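Local coordinates for threonine synthase (Brucella melitensis bv. 1, PDB 4F4F), which probably catalyses the pyridoxal-phosphate-dependent conversion of O-phospho-L-homoserine and water to L-threonine and phosphate, the last step of threonine biosynthesis, at residues V59-L64 against A75-M80; T65-G70 against I227-I232. All blocks are in the same frame, centred on the assembly; numbering follows the deposited sequence.

Interaction 1 pairs two consecutive helices, 56-64 and 74-86, inside the N-terminal region of the threonine synthase family. Interaction 2 starts from the loop that joins those same helices and reaches the short, weakly bonded helix 229-232 of the pyridoxal-phosphate-dependent enzyme region, 157 residues away at the closest ends. The segments therefore alternate along the chain: 59-64, 65-70, 75-80, 227-232. The centres of the two interactions lie about 12 Å apart, and they touch where Phe77 CD2 packs 3.6 Å from Thr65 OG1. Taken together, the helix-loop-helix pair closes on itself in interaction 1, and its connecting loop meets the cofactor-binding part of the enzyme in interaction 2.

Interaction 1: V59-L64 against A75-M80; sequences VALAVL and ADFERM
Leu61 of helix 59-64 and Glu78 of helix 75-80 mark the nearest backbone approach, with CA atoms 7.0 Å apart, while the short helical axes pass 10.4 Å from each other at 130° between their N-to-C directions. This is a helix-loop-helix packing of the N-terminal threonine synthase region, the two helices steeply inclined, nearer antiparallel than parallel. Leu61 and Phe77 contribute the larger shares, and Leu61 uses its two methyl branches differently. Leu61 CD2 lies 3.6 Å from Phe77 CD2 and approaches the ring obliquely as the two side chains slide past each other in opposite directions. Leu61 CD1 instead lies against the aliphatic stem of Glu78, 3.8 Å from Glu78 CG, where the two chains cross at about a right angle. In Glu78, chi1 of -180° sets CG anti to the backbone N; the chain beyond CG is extended and carries the carboxylate onward to a salt bridge between Glu78 OE1 and Arg82 NH1. Apolar packing and charge pairing are thus divided along one side chain at the exposed margin of the contact. Deeper in, Phe77 is buried. Its bond to CB points across to the first helix, and chi1 of -159° lays the ring beside the carbonyl carbon. Leu64 meets the rim of that ring with its CB, close to the ring plane; the Leu64 side chain also touches Val237 and Leu123. Leu64 and Met80 thereby contact helices 236-245 and 117-134, both within the pyridoxal-phosphate-dependent enzyme range. The contact is modest, burying 217 Å² over both sides, and lies away from the annotated cofactor site. At its inner end, Leu64 CB stands 3.9 Å from Phe77 CZ and 4.0 Å from Phe77 CE2.

Interaction 2: T65-G70 against I227-I232; sequences TPFTGG and INWARI
Phe67 meets Trp229 in a buried aromatic contact that joins the N-terminal threonine synthase region, at the loop between helices 56-64 and 74-86, to the pyridoxal-phosphate-dependent enzyme region, at the N-capped start of the short, weakly bonded helix about 229-232. The loop opens with Thr65, whose carbonyl oxygen accepts two bonds from Thr68: one from its backbone N, and one from its hydroxyl, with Thr68 OG1 2.7 Å from Thr65 O, in the carbonyl plane and on a lone pair. This double grip closes the turn across Pro66, which packs on Pro41, and Phe67. The bond from CA to CB of Phe67 points at the second segment, and chi1 of -69° sets the ring beside the backbone N; it also touches Val270 and Met274 of helix 263-274. The Phe67 ring and the six-membered ring of Trp229 are oblique, with centroids 5.7 Å apart and planes at 54°. Trp229 uses the rim of that ring, where Trp229 CZ2 lies 3.8 Å from Phe67 CD1. On the opposing segment, Asn228 is the N-cap, its OD1 accepting from Ala230 N at 2.9 Å along a nearly straight bond (174°). Trp229 also meets the ring of Tyr8, and its side chain lies about 12 Å from the bound pyridoxal phosphate, so the pair sits near the cofactor site without lining it. The closest approach is Phe67 CE1 to Trp229 CZ2, at 3.7 Å.

Interaction 1: V59-L64 against A75-M80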
ATOM      1  N   VAL A  59     -15.647   4.276  11.727  1.00 11.74           N
ATOM      2  CA  VAL A  59     -15.314   5.252  10.720  1.00 11.45           C
ATOM      3  C   VAL A  59     -15.078   4.549   9.383  1.00 11.07           C
ATOM      4  O   VAL A  59     -15.512   5.021   8.342  1.00 11.05           O
ATOM      5  CB  VAL A  59     -14.089   6.100  11.118  1.00 11.11           C
ATOM      6  CG1 VAL A  59     -13.618   6.992   9.968  1.00 10.69           C
ATOM      7  CG2 VAL A  59     -14.420   6.963  12.344  1.00 11.29           C
ATOM      8  N   ALA A  60     -14.385   3.428   9.441  1.00 11.08           N
ATOM      9  CA  ALA A  60     -14.130   2.592   8.261  1.00 11.00           C
ATOM     10  C   ALA A  60     -15.447   2.171   7.576  1.00 11.35           C
ATOM     11  O   ALA A  60     -15.587   2.261   6.372  1.00 11.59           O
ATOM     12  CB  ALA A  60     -13.297   1.373   8.658  1.00 10.72           C
ATOM     13  N   LEU A  61     -16.434   1.782   8.346  1.00 11.99           N
ATOM     14  CA  LEU A  61     -17.712   1.371   7.763  1.00 12.33           C
ATOM     15  C   LEU A  61     -18.392   2.560   7.086  1.00 12.48           C
ATOM     16  O   LEU A  61     -18.900   2.435   5.963  1.00 12.59           O
ATOM     17  CB  LEU A  61     -18.590   0.736   8.819  1.00 12.99           C
ATOM     18  CG  LEU A  61     -18.157  -0.643   9.328  1.00 13.11           C
ATOM     19  CD1 LEU A  61     -18.922  -0.986  10.583  1.00 13.82           C
ATOM     20  CD2 LEU A  61     -18.337  -1.697   8.262  1.00 13.15           C
ATOM     21  N   ALA A  62     -18.366   3.723   7.734  1.00 12.35           N
ATOM     22  CA  ALA A  62     -18.941   4.935   7.164  1.00 12.46           C
ATOM     23  C   ALA A  62     -18.241   5.305   5.860  1.00 12.19           C
ATOM     24  O   ALA A  62     -18.921   5.588   4.854  1.00 12.50           O
ATOM     25  CB  ALA A  62     -18.903   6.105   8.161  1.00 12.55           C
ATOM     26  N   VAL A  63     -16.912   5.275   5.853  1.00 11.48           N
ATOM     27  CA  VAL A  63     -16.106   5.806   4.734  1.00 11.52           C
ATOM     28  C   VAL A  63     -16.069   4.830   3.544  1.00 11.42           C
ATOM     29  O   VAL A  63     -16.143   5.229   2.368  1.00 11.51           O
ATOM     30  CB  VAL A  63     -14.703   6.227   5.317  1.00 11.44           C
ATOM     31  CG1 VAL A  63     -13.598   6.369   4.299  1.00 11.97           C
ATOM     32  CG2 VAL A  63     -14.904   7.516   6.134  1.00 11.79           C
ATOM     33  N   LEU A  64     -15.987   3.541   3.837  1.00 11.32           N
ATOM     34  CA  LEU A  64     -15.839   2.521   2.818  1.00 11.44           C
ATOM     35  C   LEU A  64     -17.137   1.966   2.210  1.00 11.97           C
ATOM     36  O   LEU A  64     -17.132   1.569   1.031  1.00 11.98           O
ATOM     37  CB  LEU A  64     -14.983   1.347   3.343  1.00 11.02           C
ATOM     38  CG  LEU A  64     -13.587   1.741   3.811  1.00 10.81           C
ATOM     39  CD1 LEU A  64     -12.812   0.527   4.260  1.00 11.05           C
ATOM     40  CD2 LEU A  64     -12.795   2.537   2.756  1.00 10.64           C
ATOM     41  N   ALA A  75     -24.214  -6.407   7.579  1.00 19.07           N
ATOM     42  CA  ALA A  75     -23.766  -7.277   8.658  1.00 19.18           C
ATOM     43  C   ALA A  75     -22.466  -7.996   8.267  1.00 18.70           C
ATOM     44  O   ALA A  75     -21.562  -8.138   9.108  1.00 18.40           O
ATOM     45  CB  ALA A  75     -24.871  -8.291   9.043  1.00 20.40           C
ATOM     46  N   ASP A  76     -22.371  -8.452   7.016  1.00 18.34           N
ATOM     47  CA  ASP A  76     -21.165  -9.139   6.549  1.00 18.25           C
ATOM     48  C   ASP A  76     -19.980  -8.173   6.466  1.00 17.27           C
ATOM     49  O   ASP A  76     -18.878  -8.498   6.914  1.00 16.98           O
ATOM     50  CB  ASP A  76     -21.387  -9.807   5.192  1.00 18.68           C
ATOM     51  CG  ASP A  76     -22.434 -10.890   5.252  1.00 20.36           C
ATOM     52  OD1 ASP A  76     -22.236 -11.843   6.012  1.00 21.20           O
ATOM     53  OD2 ASP A  76     -23.470 -10.736   4.578  1.00 21.25           O
ATOM     54  N   PHE A  77     -20.202  -6.979   5.919  1.00 16.76           N
ATOM     55  CA  PHE A  77     -19.145  -5.948   5.910  1.00 16.36           C
ATOM     56  C   PHE A  77     -18.662  -5.564   7.329  1.00 17.32           C
ATOM     57  O   PHE A  77     -17.453  -5.510   7.556  1.00 15.88           O
ATOM     58  CB  PHE A  77     -19.572  -4.734   5.073  1.00 15.76           C
ATOM     59  CG  PHE A  77     -18.422  -3.870   4.584  1.00 14.69           C
ATOM     60  CD1 PHE A  77     -17.364  -4.417   3.863  1.00 14.45           C
ATOM     61  CD2 PHE A  77     -18.445  -2.524   4.767  1.00 14.04           C
ATOM     62  CE1 PHE A  77     -16.326  -3.626   3.418  1.00 13.77           C
ATOM     63  CE2 PHE A  77     -17.422  -1.722   4.314  1.00 13.69           C
ATOM     64  CZ  PHE A  77     -16.364  -2.261   3.613  1.00 13.46           C
ATOM     65  N   GLU A  78     -19.592  -5.352   8.280  1.00 19.49           N
ATOM     66  CA  GLU A  78     -19.268  -5.180   9.731  1.00 22.86           C
ATOM     67  C   GLU A  78     -19.108  -6.500  10.516  1.00 25.63           C
ATOM     68  O   GLU A  78     -19.687  -6.687  11.696  1.00 32.00           O
ATOM     69  CB  GLU A  78     -20.395  -4.493  10.502  1.00 24.78           C
ATOM     70  CG  GLU A  78     -20.006  -4.336  11.964  1.00 27.16           C
ATOM     71  CD  GLU A  78     -21.082  -3.772  12.842  1.00 31.70           C
ATOM     72  OE1 GLU A  78     -20.899  -3.867  14.075  1.00 36.88           O
ATOM     73  OE2 GLU A  78     -22.093  -3.252  12.327  1.00 34.36           O
ATOM     74  N   ARG A  79     -18.559  -7.472   9.860  1.00 22.38           N
ATOM     75  CA  ARG A  79     -17.885  -8.537  10.534  1.00 21.80           C
ATOM     76  C   ARG A  79     -16.470  -8.453   9.979  1.00 18.55           C
ATOM     77  O   ARG A  79     -15.524  -8.514  10.701  1.00 17.22           O
ATOM     78  CB  ARG A  79     -18.560  -9.832  10.148  1.00 24.55           C
ATOM     79  CG  ARG A  79     -17.968 -11.124  10.653  1.00 28.06           C
ATOM     80  CD  ARG A  79     -18.743 -12.256   9.969  1.00 31.05           C
ATOM     81  NE  ARG A  79     -18.049 -12.807   8.795  1.00 34.21           N
ATOM     82  CZ  ARG A  79     -17.974 -12.297   7.551  1.00 36.52           C
ATOM     83  NH1 ARG A  79     -17.288 -12.969   6.629  1.00 40.32           N
ATOM     84  NH2 ARG A  79     -18.529 -11.149   7.182  1.00 34.81           N
ATOM     85  N   MET A  80     -16.341  -8.284   8.675  1.00 16.82           N
ATOM     86  CA  MET A  80     -15.032  -8.425   8.057  1.00 16.25           C
ATOM     87  C   MET A  80     -14.129  -7.203   8.381  1.00 15.09           C
ATOM     88  O   MET A  80     -12.942  -7.365   8.613  1.00 14.23           O
ATOM     89  CB  MET A  80     -15.165  -8.713   6.560  1.00 16.36           C
ATOM     90  CG  MET A  80     -15.640  -7.569   5.686  1.00 16.25           C
ATOM     91  SD  MET A  80     -15.850  -8.131   3.958  1.00 17.22           S
ATOM     92  CE  MET A  80     -17.205  -9.275   3.978  1.00 17.01           C
TER

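Interaction 2: T65-G70 against I227-I232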
ATOM      1  N   THR A  65     -18.223   1.899   2.980  1.00 12.40           N
ATOM      2  CA  THR A  65     -19.438   1.261   2.501  1.00 13.07           C
ATOM      3  C   THR A  65     -19.916   1.773   1.122  1.00 13.50           C
ATOM      4  O   THR A  65     -20.279   0.969   0.266  1.00 13.54           O
ATOM      5  CB  THR A  65     -20.580   1.349   3.560  1.00 13.63           C
ATOM      6  OG1 THR A  65     -20.220   0.568   4.681  1.00 13.51           O
ATOM      7  CG2 THR A  65     -21.932   0.820   3.065  1.00 14.48           C
ATOM      8  N   PRO A  66     -19.875   3.104   0.893  1.00 13.97           N
ATOM      9  CA  PRO A  66     -20.376   3.600  -0.396  1.00 14.46           C
ATOM     10  C   PRO A  66     -19.593   3.033  -1.570  1.00 14.14           C
ATOM     11  O   PRO A  66     -20.149   2.877  -2.649  1.00 14.54           O
ATOM     12  CB  PRO A  66     -20.202   5.120  -0.318  1.00 14.62           C
ATOM     13  CG  PRO A  66     -20.046   5.434   1.132  1.00 14.79           C
ATOM     14  CD  PRO A  66     -19.598   4.184   1.849  1.00 14.13           C
ATOM     15  N   PHE A  67     -18.304   2.760  -1.376  1.00 13.68           N
ATOM     16  CA  PHE A  67     -17.493   2.167  -2.430  1.00 13.73           C
ATOM     17  C   PHE A  67     -17.898   0.754  -2.856  1.00 14.52           C
ATOM     18  O   PHE A  67     -17.579   0.341  -3.988  1.00 14.31           O
ATOM     19  CB  PHE A  67     -16.003   2.173  -2.046  1.00 13.20           C
ATOM     20  CG  PHE A  67     -15.388   3.540  -2.011  1.00 13.04           C
ATOM     21  CD1 PHE A  67     -15.069   4.195  -3.177  1.00 13.25           C
ATOM     22  CD2 PHE A  67     -15.119   4.170  -0.811  1.00 13.00           C
ATOM     23  CE1 PHE A  67     -14.501   5.460  -3.164  1.00 12.99           C
ATOM     24  CE2 PHE A  67     -14.546   5.438  -0.765  1.00 12.88           C
ATOM     25  CZ  PHE A  67     -14.217   6.085  -1.953  1.00 13.15           C
ATOM     26  N   THR A  68     -18.574   0.018  -1.968  1.00 14.97           N
ATOM     27  CA  THR A  68     -18.965  -1.368  -2.230  1.00 15.81           C
ATOM     28  C   THR A  68     -20.270  -1.552  -2.983  1.00 17.25           C
ATOM     29  O   THR A  68     -20.621  -2.685  -3.334  1.00 17.77           O
ATOM     30  CB  THR A  68     -19.039  -2.191  -0.933  1.00 15.84           C
ATOM     31  OG1 THR A  68     -20.123  -1.734  -0.122  1.00 16.00           O
ATOM     32  CG2 THR A  68     -17.731  -2.071  -0.159  1.00 15.14           C
ATOM     33  N   GLY A  69     -20.982  -0.448  -3.230  1.00 18.22           N
ATOM     34  CA  GLY A  69     -22.110  -0.419  -4.159  1.00 19.67           C
ATOM     35  C   GLY A  69     -23.254  -1.325  -3.748  1.00 21.05           C
ATOM     36  O   GLY A  69     -23.967  -1.862  -4.597  1.00 21.44           O
ATOM     37  N   GLY A  70     -23.398  -1.541  -2.448  1.00 20.95           N
ATOM     38  CA  GLY A  70     -24.417  -2.449  -1.959  1.00 21.91           C
ATOM     39  C   GLY A  70     -24.175  -3.929  -2.198  1.00 22.22           C
ATOM     40  O   GLY A  70     -25.072  -4.728  -1.965  1.00 23.24           O
ATOM     41  N   ILE A 227      -1.575  -2.329  -7.468  1.00 23.84           N
ATOM     42  CA  ILE A 227      -2.543  -1.616  -8.333  1.00 22.79           C
ATOM     43  C   ILE A 227      -4.031  -2.012  -8.249  1.00 21.72           C
ATOM     44  O   ILE A 227      -4.880  -1.352  -8.862  1.00 20.66           O
ATOM     45  CB  ILE A 227      -2.071  -1.574  -9.825  1.00 23.16           C
ATOM     46  CG1 ILE A 227      -1.979  -2.964 -10.486  1.00 23.52           C
ATOM     47  CG2 ILE A 227      -0.732  -0.835  -9.944  1.00 22.45           C
ATOM     48  CD1 ILE A 227      -3.323  -3.591 -10.819  1.00 23.36           C
ATOM     49  N   ASN A 228      -4.382  -3.040  -7.484  1.00 21.51           N
ATOM     50  CA  ASN A 228      -5.789  -3.360  -7.306  1.00 20.82           C
ATOM     51  C   ASN A 228      -6.418  -2.216  -6.508  1.00 19.27           C
ATOM     52  O   ASN A 228      -5.809  -1.715  -5.582  1.00 18.97           O
ATOM     53  CB  ASN A 228      -5.958  -4.678  -6.543  1.00 23.76           C
ATOM     54  CG  ASN A 228      -7.391  -5.228  -6.624  1.00 24.80           C
ATOM     55  OD1 ASN A 228      -8.392  -4.574  -6.213  1.00 27.37           O
ATOM     56  ND2 ASN A 228      -7.511  -6.410  -7.162  1.00 24.64           N
ATOM     57  N   TRP A 229      -7.599  -1.793  -6.916  1.00 18.53           N
ATOM     58  CA  TRP A 229      -8.365  -0.777  -6.204  1.00 18.56           C
ATOM     59  C   TRP A 229      -8.492  -1.108  -4.705  1.00 19.12           C
ATOM     60  O   TRP A 229      -8.483  -0.216  -3.910  1.00 17.70           O
ATOM     61  CB  TRP A 229      -9.714  -0.557  -6.883  1.00 17.66           C
ATOM     62  CG  TRP A 229     -10.615   0.333  -6.083  1.00 17.30           C
ATOM     63  CD1 TRP A 229     -11.785  -0.014  -5.406  1.00 16.92           C
ATOM     64  CD2 TRP A 229     -10.387   1.761  -5.763  1.00 16.47           C
ATOM     65  NE1 TRP A 229     -12.284   1.063  -4.727  1.00 16.73           N
ATOM     66  CE2 TRP A 229     -11.505   2.172  -4.928  1.00 16.24           C
ATOM     67  CE3 TRP A 229      -9.407   2.694  -6.100  1.00 16.06           C
ATOM     68  CZ2 TRP A 229     -11.610   3.452  -4.442  1.00 15.92           C
ATOM     69  CZ3 TRP A 229      -9.538   3.989  -5.621  1.00 15.75           C
ATOM     70  CH2 TRP A 229     -10.603   4.352  -4.800  1.00 15.79           C
ATOM     71  N   ALA A 230      -8.518  -2.391  -4.291  1.00 21.05           N
ATOM     72  CA  ALA A 230      -8.714  -2.726  -2.847  1.00 22.03           C
ATOM     73  C   ALA A 230      -7.427  -2.672  -2.020  1.00 23.48           C
ATOM     74  O   ALA A 230      -7.475  -2.704  -0.773  1.00 24.86           O
ATOM     75  CB  ALA A 230      -9.418  -4.067  -2.695  1.00 23.63           C
ATOM     76  N   ARG A 231      -6.274  -2.550  -2.658  1.00 22.74           N
ATOM     77  CA  ARG A 231      -5.087  -2.138  -1.903  1.00 23.17           C
ATOM     78  C   ARG A 231      -5.134  -0.672  -1.584  1.00 22.17           C
ATOM     79  O   ARG A 231      -4.412  -0.197  -0.689  1.00 24.01           O
ATOM     80  CB  ARG A 231      -3.773  -2.421  -2.669  1.00 23.88           C
ATOM     81  CG  ARG A 231      -3.352  -3.877  -2.658  1.00 24.97           C
ATOM     82  CD  ARG A 231      -2.647  -4.264  -1.363  1.00 25.37           C
ATOM     83  NE  ARG A 231      -1.308  -3.706  -1.333  1.00 25.79           N
ATOM     84  CZ  ARG A 231      -0.240  -4.250  -1.928  1.00 29.07           C
ATOM     85  NH1 ARG A 231      -0.324  -5.404  -2.586  1.00 28.98           N
ATOM     86  NH2 ARG A 231       0.939  -3.622  -1.886  1.00 30.03           N
ATOM     87  N   ILE A 232      -5.891   0.099  -2.365  1.00 19.59           N
ATOM     88  CA  ILE A 232      -5.918   1.535  -2.104  1.00 17.65           C
ATOM     89  C   ILE A 232      -7.092   1.914  -1.225  1.00 15.53           C
ATOM     90  O   ILE A 232      -6.935   2.599  -0.242  1.00 14.70           O
ATOM     91  CB  ILE A 232      -5.969   2.345  -3.398  1.00 17.97           C
ATOM     92  CG1 ILE A 232      -4.654   2.128  -4.183  1.00 18.81           C
ATOM     93  CG2 ILE A 232      -6.194   3.831  -3.083  1.00 17.69           C
ATOM     94  CD1 ILE A 232      -4.627   2.928  -5.472  1.00 19.67           C
TER